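Local coordinates for molybdopterin biosynthesis Mog protein (Mycobacterium tuberculosis, PDB 2G4R) that probably binds molybdopterin and takes part in the biosynthesis of the molybdenum cofactor, at residues A[29-32]-A[33-37]; A[51-54]-A[55-59]. All blocks are in the same frame, centred on the assembly; numbering follows the deposited sequence.

Contact 1 of 2, residues A[29-32]-A[33-37]; sequences AGWL and EQHGF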
# COMPACT_ATOMS: atom_id res chain seq x y z
N ALA A 29 11.30 -4.71 -13.44
CA ALA A 29 10.36 -5.43 -14.32
C ALA A 29 10.84 -5.46 -15.77
O ALA A 29 10.71 -6.46 -16.44
CB ALA A 29 9.01 -4.82 -14.23
N GLY A 30 11.42 -4.38 -16.23
CA GLY A 30 11.90 -4.30 -17.60
C GLY A 30 13.13 -5.15 -17.80
O GLY A 30 13.27 -5.84 -18.81
N TRP A 31 14.04 -5.10 -16.83
CA TRP A 31 15.25 -5.91 -16.90
C TRP A 31 14.89 -7.42 -16.88
O TRP A 31 15.48 -8.24 -17.61
CB TRP A 31 16.19 -5.52 -15.77
CG TRP A 31 17.49 -6.28 -15.68
CD1 TRP A 31 18.71 -5.89 -16.12
CD2 TRP A 31 17.68 -7.54 -15.04
NE1 TRP A 31 19.66 -6.84 -15.83
CE2 TRP A 31 19.05 -7.86 -15.16
CE3 TRP A 31 16.84 -8.42 -14.37
CZ2 TRP A 31 19.58 -9.03 -14.65
CZ3 TRP A 31 17.37 -9.62 -13.87
CH2 TRP A 31 18.73 -9.90 -14.00
N LEU A 32 13.93 -7.79 -16.05
CA LEU A 32 13.50 -9.20 -16.00
C LEU A 32 12.95 -9.70 -17.34
O LEU A 32 13.13 -10.87 -17.74
CB LEU A 32 12.46 -9.38 -14.90
CG LEU A 32 13.03 -9.48 -13.46
CD1 LEU A 32 11.92 -9.50 -12.43
CD2 LEU A 32 13.91 -10.73 -13.25
N GLU A 33 12.26 -8.80 -18.03
CA GLU A 33 11.65 -9.10 -19.34
C GLU A 33 12.75 -9.35 -20.37
O GLU A 33 12.61 -10.21 -21.24
CB GLU A 33 10.76 -7.90 -19.73
CG GLU A 33 10.15 -7.83 -21.16
CD GLU A 33 9.41 -6.46 -21.44
OE1 GLU A 33 8.93 -6.30 -22.60
OE2 GLU A 33 9.33 -5.55 -20.53
N GLN A 34 13.86 -8.61 -20.24
CA GLN A 34 15.02 -8.77 -21.08
C GLN A 34 15.78 -10.06 -20.80
O GLN A 34 16.59 -10.47 -21.62
CB GLN A 34 15.91 -7.55 -20.97
CG GLN A 34 15.12 -6.26 -21.26
CD GLN A 34 15.93 -5.18 -21.96
OE1 GLN A 34 16.30 -5.33 -23.15
NE2 GLN A 34 16.21 -4.09 -21.24
N HIS A 35 15.53 -10.71 -19.66
CA HIS A 35 16.28 -11.91 -19.28
C HIS A 35 15.42 -13.18 -19.14
O HIS A 35 15.74 -14.08 -18.37
CB HIS A 35 17.07 -11.64 -17.98
CG HIS A 35 18.20 -10.68 -18.16
ND1 HIS A 35 18.02 -9.31 -18.22
CD2 HIS A 35 19.53 -10.88 -18.30
CE1 HIS A 35 19.19 -8.72 -18.40
NE2 HIS A 35 20.12 -9.64 -18.46
N GLY A 36 14.32 -13.25 -19.88
CA GLY A 36 13.58 -14.51 -20.00
C GLY A 36 12.49 -14.74 -18.98
O GLY A 36 11.92 -15.83 -18.87
N PHE A 37 12.20 -13.72 -18.20
CA PHE A 37 11.04 -13.78 -17.36
C PHE A 37 9.99 -13.03 -18.14
O PHE A 37 10.22 -12.55 -19.26
CB PHE A 37 11.34 -13.14 -16.01
CG PHE A 37 12.53 -13.72 -15.33
CD1 PHE A 37 13.81 -13.39 -15.73
CD2 PHE A 37 12.37 -14.64 -14.29
CE1 PHE A 37 14.91 -13.95 -15.11
CE2 PHE A 37 13.46 -15.20 -13.66
CZ PHE A 37 14.73 -14.86 -14.06

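Contact 2 of 2, residues A[51-54]-A[55-59]; sequences VGEA and LHDAV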
# COMPACT_ATOMS: atom_id res chain seq x y z
N VAL A 51 7.58 -7.25 4.66
CA VAL A 51 8.75 -7.80 3.91
C VAL A 51 8.90 -9.31 4.13
O VAL A 51 8.97 -10.11 3.16
CB VAL A 51 10.09 -7.12 4.26
CG1 VAL A 51 11.23 -7.73 3.36
CG2 VAL A 51 9.97 -5.60 4.10
N GLY A 52 8.96 -9.71 5.40
CA GLY A 52 8.92 -11.15 5.73
C GLY A 52 7.76 -11.90 5.06
O GLY A 52 7.93 -12.99 4.47
N GLU A 53 6.57 -11.33 5.18
CA GLU A 53 5.36 -11.91 4.59
C GLU A 53 5.50 -12.07 3.10
O GLU A 53 5.23 -13.16 2.58
CB GLU A 53 4.12 -11.04 4.90
CG GLU A 53 2.84 -11.57 4.28
CD GLU A 53 1.62 -10.70 4.55
OE1 GLU A 53 1.77 -9.44 4.77
OE2 GLU A 53 0.52 -11.29 4.53
N ALA A 54 5.93 -11.02 2.39
CA ALA A 54 6.13 -11.13 0.92
C ALA A 54 7.21 -12.19 0.50
O ALA A 54 7.02 -12.99 -0.43
CB ALA A 54 6.46 -9.80 0.36
N LEU A 55 8.30 -12.26 1.24
CA LEU A 55 9.37 -13.18 0.91
C LEU A 55 8.95 -14.62 1.16
O LEU A 55 9.17 -15.49 0.33
CB LEU A 55 10.64 -12.83 1.66
CG LEU A 55 11.32 -11.50 1.29
CD1 LEU A 55 12.59 -11.36 2.10
CD2 LEU A 55 11.62 -11.38 -0.15
N HIS A 56 8.36 -14.88 2.32
CA HIS A 56 7.92 -16.25 2.63
C HIS A 56 6.92 -16.72 1.58
O HIS A 56 7.03 -17.81 1.06
CB HIS A 56 7.32 -16.32 4.03
CG HIS A 56 8.35 -16.44 5.12
ND1 HIS A 56 9.15 -17.55 5.28
CD2 HIS A 56 8.69 -15.59 6.12
CE1 HIS A 56 9.93 -17.39 6.33
NE2 HIS A 56 9.67 -16.21 6.86
N ASP A 57 5.98 -15.85 1.24
CA ASP A 57 5.00 -16.15 0.25
C ASP A 57 5.65 -16.45 -1.09
O ASP A 57 5.20 -17.33 -1.82
CB ASP A 57 4.02 -15.00 0.11
CG ASP A 57 3.02 -14.93 1.29
OD1 ASP A 57 3.04 -15.81 2.20
OD2 ASP A 57 2.20 -13.98 1.30
N ALA A 58 6.73 -15.75 -1.44
CA ALA A 58 7.27 -15.92 -2.75
C ALA A 58 8.10 -17.22 -2.82
O ALA A 58 8.04 -17.98 -3.80
CB ALA A 58 8.07 -14.68 -3.17
N VAL A 59 8.77 -17.53 -1.74
CA VAL A 59 9.58 -18.73 -1.62
C VAL A 59 8.65 -19.95 -1.65
O VAL A 59 8.95 -20.94 -2.31
CB VAL A 59 10.39 -18.68 -0.31
CG1 VAL A 59 10.93 -20.07 0.13
CG2 VAL A 59 11.54 -17.71 -0.46

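Contact 1 of 2, residues A[29-32]-A[33-37]
Trp31 lays one face of its indole over the imidazole of His35 in an offset stack, the six-membered ring and the imidazole 4.0 Å apart at their centroids and 24° from parallel. The two rings come closest at Trp31 NE1 and His35 CE1, 3.2 Å apart. A hydrogen bond from His35 ND1 to Trp31 O (2.8 Å) lies close to the imidazole plane and fixes the rotation of the ring; histidine suits the site because one flat group both stacks and donates. With chi1 at 179° the indole lies on the carbonyl side of Trp31, next to the ring of His35.

Beyond the stack the chain turns out of its helical path. Leu32 O accepts from His35 N and, at 3.0 Å, from Phe37 N, the two donors arriving from opposite faces of the carbonyl plane. Gly36 between them adopts a positive phi of 90°, a conformation easy for glycine, and so the chain turns back. This brings the face of Phe37 against Leu32, whose CD2 makes a CH-pi contact 3.9 Å from the ring centroid. Leu32 and Phe37 are buried against Ala6 of strand 6-11 and residues of strand 65-69, while Trp31 and His35 meet helix 132-143 at Ala143.

Contact 2 of 2, residues A[51-54]-A[55-59]
Val51 and Leu55, one helical turn apart, run alongside each other in the same direction, with Val51 CG1 and Leu55 CD1 4.1 Å apart. It is a loose apolar contact, and it makes the two branched side chains a continuous apolar strip on the buried side of helix 49-60. Leu55 has its CG beside the backbone N and opposite the carbonyl carbon (chi1 -67°), a rotamer that holds CG 3.3 Å from Val51 O.

Glu53 and Asp57 form the polar counterpart, but their side chains run at a slant to each other. Glu53 is extended, whereas Asp57 folds back over the preceding turn, its CG 3.1 Å from Glu53 O. The carboxylate planes are 63° apart, and Glu53 OE2 and Asp57 OD2 stand 4.5 Å from each other: like charges without a direct contact, whose mutual repulsion is probably eased by solvent at this exposed surface.

His56 turns its ring back along the preceding turn, with CD2 3.2 Å from Gly52 O. That oxygen also takes the nearly straight hydrogen bond from His56 N (2.9 Å, 170° at the hydrogen), part of the regular i to i+4 ladder. Gly52 is buried and has no side chain, so only its backbone lies close to the imidazole. Ala54 and Ala58 are small enough for buried places, and Ala54 O accepts from Ala58 N. On the buried side Leu55 reaches Ile66 and Thr68 of strand 65-69 as well as Thr84 and Val87 of helix 80-87, while Val51 touches Val11 of strand 6-11 and His83.

Overall arrangement
Contact 1 comes first along the chain, on the last part of helix 24-34 and the residues that follow it, and contact 2 follows along most of helix 49-60, with strand 43-45 between these helices. Their centres are 21 Å apart and their nearest atoms about 11 Å, so they do not touch. What joins them is the mixed sheet: both pack on strands 6-11 and 65-69, residues 29-37 against Ile8 and Ile67, residues 51-59 against Arg7, Val11, Ile66 and Thr68. The alternation of Ile66 and Ile67 between them indicates that the helices cover opposite faces of the sheet. Together they help build the alpha-beta-alpha sandwich of the probable molybdopterin-binding domain.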